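Local coordinates for oxidoreductase (Corynebacterium diphtheriae, PDB 3K1Y), which is probably an FMN-dependent oxidoreductase of the NADPH-dependent FMN reductase family, with a flavodoxin-like fold and four chains in its assembly, at residues A15-G20 against L89-P94; T93-A98 against A130-V135; A98-L103 against Y138-L143; A124-S129 against A158-F163; V152-F157 against A176-E181. One frame throughout, in Å; residues are numbered along the deposited sequence.

Interaction 1 is the core of the set: two central parallel strands of the flavodoxin-like sheet, with almost purely backbone bonding and aliphatic packing. Interaction 4, partly buried, extends the same sheet to its edge, where strand pairing gives way to loops and a bound sulfate, so its chemistry turns polar. Interactions 2 and 3 share A98, their centres about 8 Å apart; both are buried but lie away from the chain centre, beside the third subunit, and rest on van der Waals contact round a flat ring, without a hydrogen bond across. Interaction 5 shares strand 150-159 with interaction 4 but joins it to helix 165-188, through a partly buried carboxylate grip rather than strand pairing.

Interaction 1 of 5, residues A15-G20 against L89-P94; sequences AVISAG and LVVATP
A15, V16, I17 and S18 pair in order with L89, V90, V91 and A92, two parallel strands whose short axes come within 4.5 Å and run 8° apart. Four backbone hydrogen bonds sew them together in the usual parallel alternation. V90 N gives to A15 O, I17 N to V90 O at 2.6 Å, A92 N to I17 O at 2.8 Å, and last A19 N to A92 O, a longer bond of 3.1 Å whose donor tilts 23° from the carbonyl plane as the first strand runs out. The same oxygens also receive CA-H...O contacts; L89 CA lies 3.1 Å from A15 O.

The apolar contacts divide between the two faces. On one, V16 and V90 stand side by side and point the same way, V16 CG2 reaching V90 CB at 3.8 Å; the parallel register sets them abreast, and with CG1 anti to the backbone N in both, their branches match. On the other, L89 bends its CD1 toward the neighbouring strand, to A15 CB at 3.9 Å and to I17 CG1, while V91 CG1 meets I17 CB. Beyond the paired part, the ring of P94 lies against the A19 peptide, with P94 CD 3.5 Å from A19 O and also touching A19 CB.

Helix 26-44 lies over the face of V16, S18 and A92. From helix 102-110, F107 packs on I17, F108 on V91 and F104 on A19 and T93. Strand 49-55 flanks strand 12-18 on its outer edge, and strand 120-127 continues the sheet beyond strand 88-94.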
# COMPACT_ATOMS: atom_id res chain seq x y z
N ALA A 15 16.24 1.34 21.18
CA ALA A 15 17.10 1.19 20.01
C ALA A 15 16.57 2.15 18.94
O ALA A 15 15.36 2.32 18.80
CB ALA A 15 17.06 -0.26 19.50
N VAL A 16 17.46 2.81 18.21
CA VAL A 16 17.04 3.76 17.20
C VAL A 16 17.79 3.51 15.90
O VAL A 16 19.02 3.62 15.87
CB VAL A 16 17.30 5.23 17.65
CG1 VAL A 16 16.95 6.21 16.54
CG2 VAL A 16 16.50 5.53 18.92
N ILE A 17 17.07 3.15 14.85
CA ILE A 17 17.70 2.91 13.55
C ILE A 17 17.50 4.16 12.71
O ILE A 17 16.39 4.66 12.58
CB ILE A 17 17.06 1.72 12.79
CG1 ILE A 17 17.02 0.46 13.67
CG2 ILE A 17 17.85 1.44 11.52
CD1 ILE A 17 18.38 -0.01 14.13
N SER A 18 18.58 4.66 12.12
CA SER A 18 18.50 5.85 11.29
C SER A 18 19.24 5.57 9.98
O SER A 18 20.44 5.29 9.99
CB SER A 18 19.13 7.03 12.02
OG SER A 18 18.83 8.24 11.36
N ALA A 19 18.52 5.66 8.87
CA ALA A 19 19.08 5.35 7.54
C ALA A 19 19.50 6.53 6.67
O ALA A 19 19.62 6.40 5.45
CB ALA A 19 18.10 4.45 6.77
N GLY A 20 19.74 7.69 7.27
CA GLY A 20 20.14 8.85 6.49
C GLY A 20 21.56 8.73 5.96
O GLY A 20 22.42 8.10 6.58
N LEU A 89 11.82 0.69 20.30
CA LEU A 89 12.58 0.87 19.08
C LEU A 89 12.05 2.01 18.27
O LEU A 89 10.84 2.26 18.25
CB LEU A 89 12.53 -0.41 18.24
CG LEU A 89 12.91 -0.24 16.76
CD1 LEU A 89 14.41 -0.11 16.66
CD2 LEU A 89 12.40 -1.43 15.95
N VAL A 90 12.95 2.70 17.58
CA VAL A 90 12.60 3.81 16.72
C VAL A 90 13.34 3.61 15.40
O VAL A 90 14.54 3.30 15.39
CB VAL A 90 13.04 5.16 17.33
CG1 VAL A 90 12.82 6.29 16.32
CG2 VAL A 90 12.25 5.41 18.60
N VAL A 91 12.62 3.75 14.29
CA VAL A 91 13.20 3.59 12.97
C VAL A 91 12.89 4.82 12.15
O VAL A 91 11.74 5.27 12.08
CB VAL A 91 12.65 2.32 12.23
CG1 VAL A 91 13.06 1.06 12.98
CG2 VAL A 91 11.12 2.39 12.09
N ALA A 92 13.92 5.38 11.53
CA ALA A 92 13.75 6.58 10.73
C ALA A 92 14.41 6.35 9.38
O ALA A 92 15.50 5.80 9.30
CB ALA A 92 14.39 7.78 11.42
N THR A 93 13.73 6.78 8.32
CA THR A 93 14.27 6.60 6.99
C THR A 93 14.00 7.77 6.07
O THR A 93 12.94 8.39 6.14
CB THR A 93 13.68 5.34 6.29
OG1 THR A 93 14.29 5.17 5.01
CG2 THR A 93 12.17 5.51 6.08
N PRO A 94 14.98 8.12 5.25
CA PRO A 94 14.74 9.22 4.32
C PRO A 94 13.83 8.55 3.28
O PRO A 94 13.59 7.35 3.35
CB PRO A 94 16.14 9.53 3.77
CG PRO A 94 16.89 8.24 3.96
CD PRO A 94 16.41 7.77 5.30

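Interaction 2 of 5, residues T93-A98 against A130-V135; sequences TPVFKA and ARHSLV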
# COMPACT_ATOMS: atom_id res chain seq x y z
N THR A 93 13.73 6.78 8.32
CA THR A 93 14.27 6.60 6.99
C THR A 93 14.00 7.77 6.07
O THR A 93 12.94 8.39 6.14
CB THR A 93 13.68 5.34 6.29
OG1 THR A 93 14.29 5.17 5.01
CG2 THR A 93 12.17 5.51 6.08
N PRO A 94 14.98 8.12 5.25
CA PRO A 94 14.74 9.22 4.32
C PRO A 94 13.83 8.55 3.28
O PRO A 94 13.59 7.35 3.35
CB PRO A 94 16.14 9.53 3.77
CG PRO A 94 16.89 8.24 3.96
CD PRO A 94 16.41 7.77 5.30
N VAL A 95 13.31 9.31 2.33
CA VAL A 95 12.44 8.70 1.34
C VAL A 95 13.11 8.73 -0.01
O VAL A 95 13.39 9.79 -0.55
CB VAL A 95 11.09 9.43 1.26
CG1 VAL A 95 10.15 8.66 0.32
CG2 VAL A 95 10.49 9.56 2.65
N PHE A 96 13.39 7.54 -0.54
CA PHE A 96 14.03 7.41 -1.84
C PHE A 96 13.03 6.70 -2.74
O PHE A 96 12.42 5.71 -2.35
CB PHE A 96 15.32 6.57 -1.74
CG PHE A 96 16.45 7.25 -1.00
CD1 PHE A 96 16.26 8.48 -0.38
CD2 PHE A 96 17.69 6.63 -0.90
CE1 PHE A 96 17.30 9.08 0.33
CE2 PHE A 96 18.73 7.22 -0.20
CZ PHE A 96 18.54 8.45 0.43
N LYS A 97 12.88 7.22 -3.95
CA LYS A 97 11.95 6.67 -4.93
C LYS A 97 10.58 6.36 -4.33
O LYS A 97 9.98 5.32 -4.61
CB LYS A 97 12.54 5.42 -5.59
CG LYS A 97 13.82 5.71 -6.41
CD LYS A 97 13.62 6.91 -7.33
CE LYS A 97 14.70 7.02 -8.41
NZ LYS A 97 16.07 7.17 -7.86
N ALA A 98 10.10 7.27 -3.49
CA ALA A 98 8.77 7.20 -2.87
C ALA A 98 8.53 6.11 -1.83
O ALA A 98 7.39 5.68 -1.64
CB ALA A 98 7.70 7.13 -3.97
N ALA A 130 5.53 16.94 2.41
CA ALA A 130 4.77 15.87 3.01
C ALA A 130 3.96 15.05 1.99
O ALA A 130 3.14 14.22 2.38
CB ALA A 130 3.83 16.44 4.07
N ARG A 131 4.20 15.27 0.70
CA ARG A 131 3.44 14.54 -0.31
C ARG A 131 3.54 13.02 -0.18
O ARG A 131 2.61 12.30 -0.53
CB ARG A 131 3.84 15.00 -1.73
CG ARG A 131 5.25 14.67 -2.18
CD ARG A 131 5.63 15.60 -3.34
NE ARG A 131 6.47 14.96 -4.36
CZ ARG A 131 7.78 14.78 -4.26
NH1 ARG A 131 8.46 15.19 -3.19
NH2 ARG A 131 8.43 14.18 -5.26
N HIS A 132 4.65 12.55 0.37
CA HIS A 132 4.87 11.12 0.55
C HIS A 132 4.69 10.66 2.00
O HIS A 132 5.17 9.59 2.39
CB HIS A 132 6.28 10.76 0.06
CG HIS A 132 6.47 10.97 -1.41
ND1 HIS A 132 7.70 11.24 -1.98
CD2 HIS A 132 5.58 10.95 -2.43
CE1 HIS A 132 7.56 11.38 -3.28
NE2 HIS A 132 6.28 11.22 -3.58
N SER A 133 3.97 11.44 2.80
CA SER A 133 3.79 11.05 4.19
C SER A 133 3.16 9.67 4.37
O SER A 133 3.36 9.02 5.40
CB SER A 133 2.97 12.10 4.95
OG SER A 133 1.65 12.17 4.46
N LEU A 134 2.41 9.19 3.37
CA LEU A 134 1.79 7.86 3.50
C LEU A 134 2.80 6.72 3.34
O LEU A 134 2.43 5.55 3.26
CB LEU A 134 0.63 7.68 2.50
CG LEU A 134 -0.61 8.58 2.64
CD1 LEU A 134 -1.64 8.17 1.60
CD2 LEU A 134 -1.21 8.45 4.02
N VAL A 135 4.08 7.06 3.28
CA VAL A 135 5.11 6.03 3.17
C VAL A 135 5.12 5.28 4.50
O VAL A 135 5.57 4.15 4.59
CB VAL A 135 6.51 6.62 2.93
CG1 VAL A 135 6.94 7.47 4.13
CG2 VAL A 135 7.50 5.50 2.70
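The imidazole of H132 sits against V95 and A98, between the loop that leaves strand 88-94 and the turns that lead into helix 135-146. Its chi1 of -65° places CG anti to the carbonyl carbon and swings the ring toward the 93-98 loop. A98 lies over one face: its CB is 4.3 Å from H132 CE1, displaced toward the rim. R131 covers the opposite face with its own aliphatic chain, CG over the ring centre, and runs on along that face, so that H132 CE1 lies over the centre of the R131 guanidinium, 3.5 Å from its plane. The ring is thus sandwiched between the A98 methyl and the side chain of R131, CG and guanidinium together.

V95 spreads its two methyls over different partners. With CG1 anti to the backbone N (chi1 -174°), that branch approaches H132 ND1 obliquely at 4.2 Å, while CG2 turns to V135 CG1 at 4.4 Å. V135 divides likewise, its other methyl CG2 standing 4.3 Å from A98 O. No hydrogen bond crosses; the contact is van der Waals. K97 and A98 both have left-handed backbone angles, which fold the loop back, and two overlapping type I turns, A130 to S133 and H132 to V135, present H132 and V135 together.

S133 OG bonds to R131 O of the second subunit, and K97 NZ to backbone oxygens of the third. A sulfate about 4 Å from the H132 side chain, probably from the crystallisation liquor, may mark a pocket. Loops after the C-terminal ends of parallel strands, as here, probably border the flavin site, as in flavodoxin-like reductases.

Interaction 3 of 5, residues A98-L103 against Y138-L143; sequences ASYTGL and YALRPL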
# COMPACT_ATOMS: atom_id res chain seq x y z
N ALA A 98 10.10 7.27 -3.49
CA ALA A 98 8.77 7.20 -2.87
C ALA A 98 8.53 6.11 -1.83
O ALA A 98 7.39 5.68 -1.64
CB ALA A 98 7.70 7.13 -3.97
N SER A 99 9.58 5.68 -1.16
CA SER A 99 9.43 4.67 -0.13
C SER A 99 10.67 4.62 0.75
O SER A 99 11.54 5.48 0.64
CB SER A 99 9.16 3.30 -0.76
OG SER A 99 8.94 2.32 0.23
N TYR A 100 10.75 3.63 1.63
CA TYR A 100 11.92 3.53 2.49
C TYR A 100 13.15 3.17 1.67
O TYR A 100 13.03 2.65 0.56
CB TYR A 100 11.68 2.50 3.60
CG TYR A 100 11.24 1.13 3.16
CD1 TYR A 100 11.99 0.38 2.25
CD2 TYR A 100 10.10 0.55 3.71
CE1 TYR A 100 11.62 -0.92 1.91
CE2 TYR A 100 9.73 -0.75 3.38
CZ TYR A 100 10.49 -1.48 2.49
OH TYR A 100 10.13 -2.77 2.19
N THR A 101 14.32 3.48 2.21
CA THR A 101 15.58 3.23 1.51
C THR A 101 15.93 1.75 1.37
O THR A 101 15.57 0.93 2.21
CB THR A 101 16.75 3.94 2.22
OG1 THR A 101 16.52 5.35 2.23
CG2 THR A 101 18.03 3.67 1.50
N GLY A 102 16.63 1.42 0.29
CA GLY A 102 17.03 0.04 0.09
C GLY A 102 17.92 -0.37 1.25
O GLY A 102 17.82 -1.49 1.75
N LEU A 103 18.78 0.55 1.70
CA LEU A 103 19.69 0.28 2.81
C LEU A 103 18.90 0.02 4.10
O LEU A 103 19.26 -0.85 4.90
CB LEU A 103 20.65 1.46 3.01
CG LEU A 103 21.64 1.35 4.17
CD1 LEU A 103 22.63 0.21 3.91
CD2 LEU A 103 22.38 2.68 4.34
N TYR A 138 1.91 2.61 4.42
CA TYR A 138 1.88 1.68 3.31
C TYR A 138 3.19 0.95 3.04
O TYR A 138 3.22 0.02 2.24
CB TYR A 138 1.42 2.41 2.05
CG TYR A 138 -0.04 2.76 2.09
CD1 TYR A 138 -1.01 1.77 2.07
CD2 TYR A 138 -0.45 4.08 2.22
CE1 TYR A 138 -2.36 2.09 2.17
CE2 TYR A 138 -1.80 4.41 2.31
CZ TYR A 138 -2.75 3.40 2.29
OH TYR A 138 -4.08 3.71 2.43
N ALA A 139 4.27 1.38 3.69
CA ALA A 139 5.58 0.75 3.51
C ALA A 139 6.23 0.33 4.83
O ALA A 139 6.57 -0.84 5.00
CB ALA A 139 6.51 1.67 2.72
N LEU A 140 6.41 1.27 5.77
CA LEU A 140 7.04 0.92 7.06
C LEU A 140 6.16 0.12 8.00
O LEU A 140 6.62 -0.83 8.64
CB LEU A 140 7.52 2.16 7.80
CG LEU A 140 8.81 2.78 7.27
CD1 LEU A 140 8.47 3.68 6.09
CD2 LEU A 140 9.49 3.57 8.37
N ARG A 141 4.90 0.51 8.09
CA ARG A 141 3.97 -0.17 8.97
C ARG A 141 3.84 -1.64 8.54
O ARG A 141 4.08 -2.55 9.33
CB ARG A 141 2.62 0.55 8.92
CG ARG A 141 1.62 0.07 9.96
CD ARG A 141 0.81 1.23 10.51
NE ARG A 141 0.73 1.10 11.96
CZ ARG A 141 0.94 2.09 12.82
NH1 ARG A 141 1.24 3.31 12.39
NH2 ARG A 141 0.89 1.83 14.12
N PRO A 142 3.49 -1.89 7.28
CA PRO A 142 3.37 -3.30 6.86
C PRO A 142 4.63 -4.11 7.16
O PRO A 142 4.56 -5.28 7.52
CB PRO A 142 3.09 -3.19 5.37
CG PRO A 142 2.38 -1.84 5.25
CD PRO A 142 3.21 -0.97 6.16
N LEU A 143 5.80 -3.47 7.01
CA LEU A 143 7.07 -4.14 7.25
C LEU A 143 7.24 -4.52 8.72
O LEU A 143 7.61 -5.65 9.04
CB LEU A 143 8.24 -3.26 6.81
CG LEU A 143 9.64 -3.85 7.06
CD1 LEU A 143 9.79 -5.14 6.26
CD2 LEU A 143 10.72 -2.85 6.66
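The phenol ring of Y100 turns its edge to helix 135-146: A139 O lies in the ring plane, 3.6 Å from Y100 CE2, and L140 CD1 also comes up near that plane, touching Y100 CB at 4.2 Å. Over one face of the ring stands the hydroxyl of the preceding S99, offset toward the rim. L143 CD2 arrives obliquely, 4.0 Å from Y100 CE2. In this flavodoxin-like fold the contact joins the connection between strand 88-94 and helix 102-110 to the next helix on the same side of the sheet.

A139 is the focus. Its methyl faces both S99 and Y100, with CB 3.9 Å from Y100 CD2, and its carbonyl oxygen lies beside the ring edge, the C=O bond directed across rather than at it. The helix is irregular just here, with a wider pi-type turn over 138-140 and a proline N at P142 that can give no bond to the turn before. A139 O accepts a weak bond from L143 N, and the tyrosine edge lies close by. Y100 reaches the helix because chi1, at 53°, tucks CG between the backbone N and the carbonyl carbon, while L143 extends its chain with CG anti to the backbone N.

T93 and F104 pack on L140 from the sheet and from helix 102-110. The third subunit closes in as well, its K105 NZ bonding to Y100 O and its S99 OG weakly to Y100 OH. Within the chain, the A139 methyl also meets S99 OG, 3.5 Å from A139 CB.

Interaction 4 of 5, residues A124-S129 against A158-F163; sequences AATAGS and AATEDF. With SO4 (sulfate ion), chain H.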
# COMPACT_ATOMS: atom_id res chain seq x y z
N ALA A 124 9.11 6.24 11.58
CA ALA A 124 9.29 7.61 11.15
C ALA A 124 10.06 7.77 9.83
O ALA A 124 10.92 6.96 9.48
CB ALA A 124 9.98 8.40 12.26
N ALA A 125 9.74 8.84 9.11
CA ALA A 125 10.38 9.15 7.84
C ALA A 125 10.49 10.66 7.68
O ALA A 125 9.87 11.42 8.42
CB ALA A 125 9.58 8.57 6.70
N THR A 126 11.29 11.08 6.72
CA THR A 126 11.45 12.50 6.47
C THR A 126 11.69 12.79 4.99
O THR A 126 12.07 11.90 4.23
CB THR A 126 12.64 13.08 7.27
OG1 THR A 126 12.77 14.47 6.96
CG2 THR A 126 13.94 12.37 6.90
N ALA A 127 11.47 14.04 4.62
CA ALA A 127 11.67 14.51 3.25
C ALA A 127 11.45 16.02 3.29
O ALA A 127 11.26 16.59 4.38
CB ALA A 127 10.69 13.85 2.30
N GLY A 128 11.47 16.67 2.13
CA GLY A 128 11.26 18.10 2.09
C GLY A 128 9.81 18.45 2.33
O GLY A 128 9.46 19.22 3.23
N SER A 129 8.94 17.85 1.53
CA SER A 129 7.51 18.09 1.65
C SER A 129 6.85 16.88 2.28
O SER A 129 7.52 15.91 2.63
CB SER A 129 6.89 18.37 0.28
OG SER A 129 6.73 17.19 -0.47
N ALA A 158 8.39 13.75 9.10
CA ALA A 158 8.90 15.10 9.15
C ALA A 158 9.17 15.68 7.77
O ALA A 158 10.03 15.20 7.03
CB ALA A 158 10.17 15.15 9.99
N ALA A 159 8.42 16.72 7.43
CA ALA A 159 8.59 17.44 6.18
C ALA A 159 9.36 18.67 6.62
O ALA A 159 8.82 19.51 7.33
CB ALA A 159 7.25 17.81 5.61
N THR A 160 10.62 18.78 6.23
CA THR A 160 11.44 19.91 6.65
C THR A 160 10.93 21.28 6.20
O THR A 160 11.13 22.28 6.89
CB THR A 160 12.88 19.74 6.15
OG1 THR A 160 12.91 19.84 4.72
CG2 THR A 160 13.43 18.38 6.58
N GLU A 161 10.27 21.32 5.05
CA GLU A 161 9.74 22.56 4.51
C GLU A 161 8.61 23.12 5.36
O GLU A 161 8.18 24.26 5.17
CB GLU A 161 9.25 22.35 3.08
CG GLU A 161 10.29 21.78 2.14
CD GLU A 161 9.80 21.67 0.72
OE1 GLU A 161 8.64 21.26 0.51
OE2 GLU A 161 10.59 21.97 -0.20
N ASP A 162 8.13 22.33 6.31
CA ASP A 162 7.05 22.78 7.18
C ASP A 162 7.47 22.93 8.64
O ASP A 162 6.65 22.71 9.54
CB ASP A 162 5.86 21.83 7.08
CG ASP A 162 5.36 21.67 5.65
OD1 ASP A 162 5.36 22.67 4.90
OD2 ASP A 162 4.97 20.54 5.28
N PHE A 163 8.73 23.28 8.89
CA PHE A 163 9.17 23.47 10.27
C PHE A 163 8.90 24.91 10.70
O PHE A 163 8.66 25.79 9.86
CB PHE A 163 10.67 23.17 10.43
CG PHE A 163 11.01 21.70 10.44
CD1 PHE A 163 10.02 20.74 10.62
CD2 PHE A 163 12.33 21.28 10.29
CE1 PHE A 163 10.34 19.38 10.64
CE2 PHE A 163 12.66 19.91 10.31
CZ PHE A 163 11.66 18.97 10.48
S SO4 H . 9.83 15.55 -1.70
O1 SO4 H . 10.10 14.15 -1.65
O2 SO4 H . 8.53 15.88 -1.43
O3 SO4 H . 10.56 16.29 -0.80
O4 SO4 H . 10.09 15.96 -3.00
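T126 and A158 pair where strands 120-127 and 150-159, the last two parallel strands of the flavodoxin-like sheet, run out at their C-terminal ends. Starting at T126 CB, the side chain lies 3.4 Å from A158 O. One bond further, OG1 gives its hydrogen to A158 O at 2.8 Å, because OG1 stands anti to the backbone N (chi1 179°) and so leans over the partner strand. T126 OG1 also touches the T160 methyl, CG2, at 4.0 Å.

A158 O therefore carries two bonds. A127 N comes to it at 3.0 Å, nearly along the C=O axis, while the threonine hydroxyl approaches 29° out of the carbonyl plane, so the two donors take different parts of the oxygen. The pairing is completed by A158 N to A125 O and by T160 N to A127 O at 2.9 Å. Past that point strand 150-159 breaks into a 3-10 turn, and E161 N points to G128 O, whose position is less sure in the model.

This crossover unit, strand 120-127, helix 135-146 and strand 150-159, ends beside a bound sulfate, probably from the crystallisation liquor. S129 N donates to sulfate O3 at 3.2 Å, G128 N only weakly to the same oxygen, and the S129 hydroxyl sits doubtfully close to O2. The N-H groups of this loop thus bind the ion; loops at these strand ends border the flavin site in relatives. Against the turn of this loop, A159 CB presses on S129 C at 3.5 Å.

Interaction 5 of 5, residues V152-F157 against A176-E181; sequences VPTGVF and ARAAGE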
# COMPACT_ATOMS: atom_id res chain seq x y z
N VAL A 152 3.19 1.77 17.39
CA VAL A 152 2.29 2.74 17.98
C VAL A 152 1.58 3.50 16.87
O VAL A 152 2.17 3.82 15.83
CB VAL A 152 3.03 3.73 18.92
CG1 VAL A 152 3.82 2.94 19.94
CG2 VAL A 152 3.91 4.69 18.13
N PRO A 153 0.29 3.79 17.08
CA PRO A 153 -0.58 4.50 16.13
C PRO A 153 -0.00 5.76 15.52
O PRO A 153 -0.25 6.07 14.36
CB PRO A 153 -1.82 4.80 16.98
CG PRO A 153 -1.88 3.63 17.90
CD PRO A 153 -0.44 3.51 18.33
N THR A 154 0.78 6.51 16.30
CA THR A 154 1.32 7.75 15.79
C THR A 154 2.63 7.63 15.04
O THR A 154 3.70 7.49 15.65
CB THR A 154 1.50 8.77 16.92
OG1 THR A 154 0.28 8.88 17.66
CG2 THR A 154 1.88 10.12 16.36
N GLY A 155 2.54 7.69 13.71
CA GLY A 155 3.73 7.63 12.89
C GLY A 155 4.26 9.04 12.82
O GLY A 155 3.49 9.99 12.98
N VAL A 156 5.56 9.20 12.60
CA VAL A 156 6.15 10.52 12.54
C VAL A 156 6.78 10.83 11.19
O VAL A 156 7.87 10.33 10.89
CB VAL A 156 7.22 10.69 13.63
CG1 VAL A 156 7.77 12.10 13.61
CG2 VAL A 156 6.63 10.37 14.98
N PHE A 157 6.12 11.65 10.39
CA PHE A 157 6.67 12.03 9.10
C PHE A 157 7.09 13.50 9.14
O PHE A 157 6.25 14.39 9.20
CB PHE A 157 5.67 11.84 7.96
CG PHE A 157 6.28 12.01 6.60
CD1 PHE A 157 6.94 10.95 5.98
CD2 PHE A 157 6.25 13.25 5.96
CE1 PHE A 157 7.56 11.10 4.74
CE2 PHE A 157 6.87 13.42 4.71
CZ PHE A 157 7.52 12.34 4.10
N ALA A 176 5.75 14.14 20.69
CA ALA A 176 5.49 13.80 22.08
C ALA A 176 4.43 12.70 22.18
O ALA A 176 4.58 11.76 22.96
CB ALA A 176 5.03 15.04 22.84
N ARG A 177 3.36 12.81 21.39
CA ARG A 177 2.31 11.79 21.42
C ARG A 177 2.89 10.41 21.12
O ARG A 177 2.65 9.46 21.86
CB ARG A 177 1.19 12.11 20.43
CG ARG A 177 0.07 11.07 20.44
CD ARG A 177 -1.04 11.42 19.47
NE ARG A 177 -1.56 12.76 19.73
CZ ARG A 177 -2.46 13.38 18.97
NH1 ARG A 177 -2.94 12.79 17.89
NH2 ARG A 177 -2.86 14.60 19.30
N ALA A 178 3.63 10.30 20.02
CA ALA A 178 4.26 9.03 19.65
C ALA A 178 5.21 8.62 20.78
O ALA A 178 5.26 7.46 21.19
CB ALA A 178 5.04 9.19 18.37
N ALA A 179 5.95 9.59 21.30
CA ALA A 179 6.87 9.33 22.40
C ALA A 179 6.11 8.76 23.60
O ALA A 179 6.53 7.76 24.21
CB ALA A 179 7.59 10.61 22.80
N GLY A 180 4.99 9.39 23.94
CA GLY A 180 4.19 8.93 25.06
C GLY A 180 3.65 7.54 24.82
O GLY A 180 3.69 6.68 25.70
N GLU A 181 3.13 7.31 23.61
CA GLU A 181 2.59 6.00 23.27
C GLU A 181 3.66 4.94 23.46
O GLU A 181 3.43 3.91 24.11
CB GLU A 181 2.10 5.99 21.81
CG GLU A 181 0.68 6.51 21.61
CD GLU A 181 0.41 6.93 20.17
OE1 GLU A 181 0.80 6.19 19.24
OE2 GLU A 181 -0.20 8.01 19.96
O HOH W 1 -2.02 10.31 16.65
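Helix 165-188, the last helix of the fold, is tied to the interrupted strand 150-159 by a two-pronged carboxylate grip of E181 on T154. T154 N gives a hydrogen bond to E181 OE1 at 3.0 Å, with an N-H...O angle of 155°, the acceptor OE1 using its syn lone pair. T154 OG1 donates to E181 OE2 at 2.5 Å, again from the syn side but 21° out of the carboxylate plane. One residue thus satisfies both oxygens and fixes the rotation of the carboxylate. Two donors at such range would probably stabilise the negative charge.

The glutamate chain runs extended beyond CG and crosses the threonine side chain at about a right angle. V152 and P153 lie against OE1 on its apolar flank: P153 CD is 3.1 Å from E181 OE1, and V152 CB also lies close to it.

In the flavodoxin-like sheet this strand is the outermost within the chain, and helix 165-188 packs over it on the side shared with helix 26-44. A178 supplies the apolar part, its CB set 3.8 Å from T154 CB and 3.9 Å from V156 CG2. V156 also packs on I30 and I34 of helix 26-44, and on F171.

R177 lies at the exposed edge of the contact, its CD 3.4 Å from T154 OG1, and chi3 bends the chain there. A water in the guanidinium plane accepts from R177 NH1 and donates to T154 OG1 at 2.9 Å, so this hydroxyl gives to E181 and receives from the water. From helix 135-146, R141 NH2 bonds to V152 O.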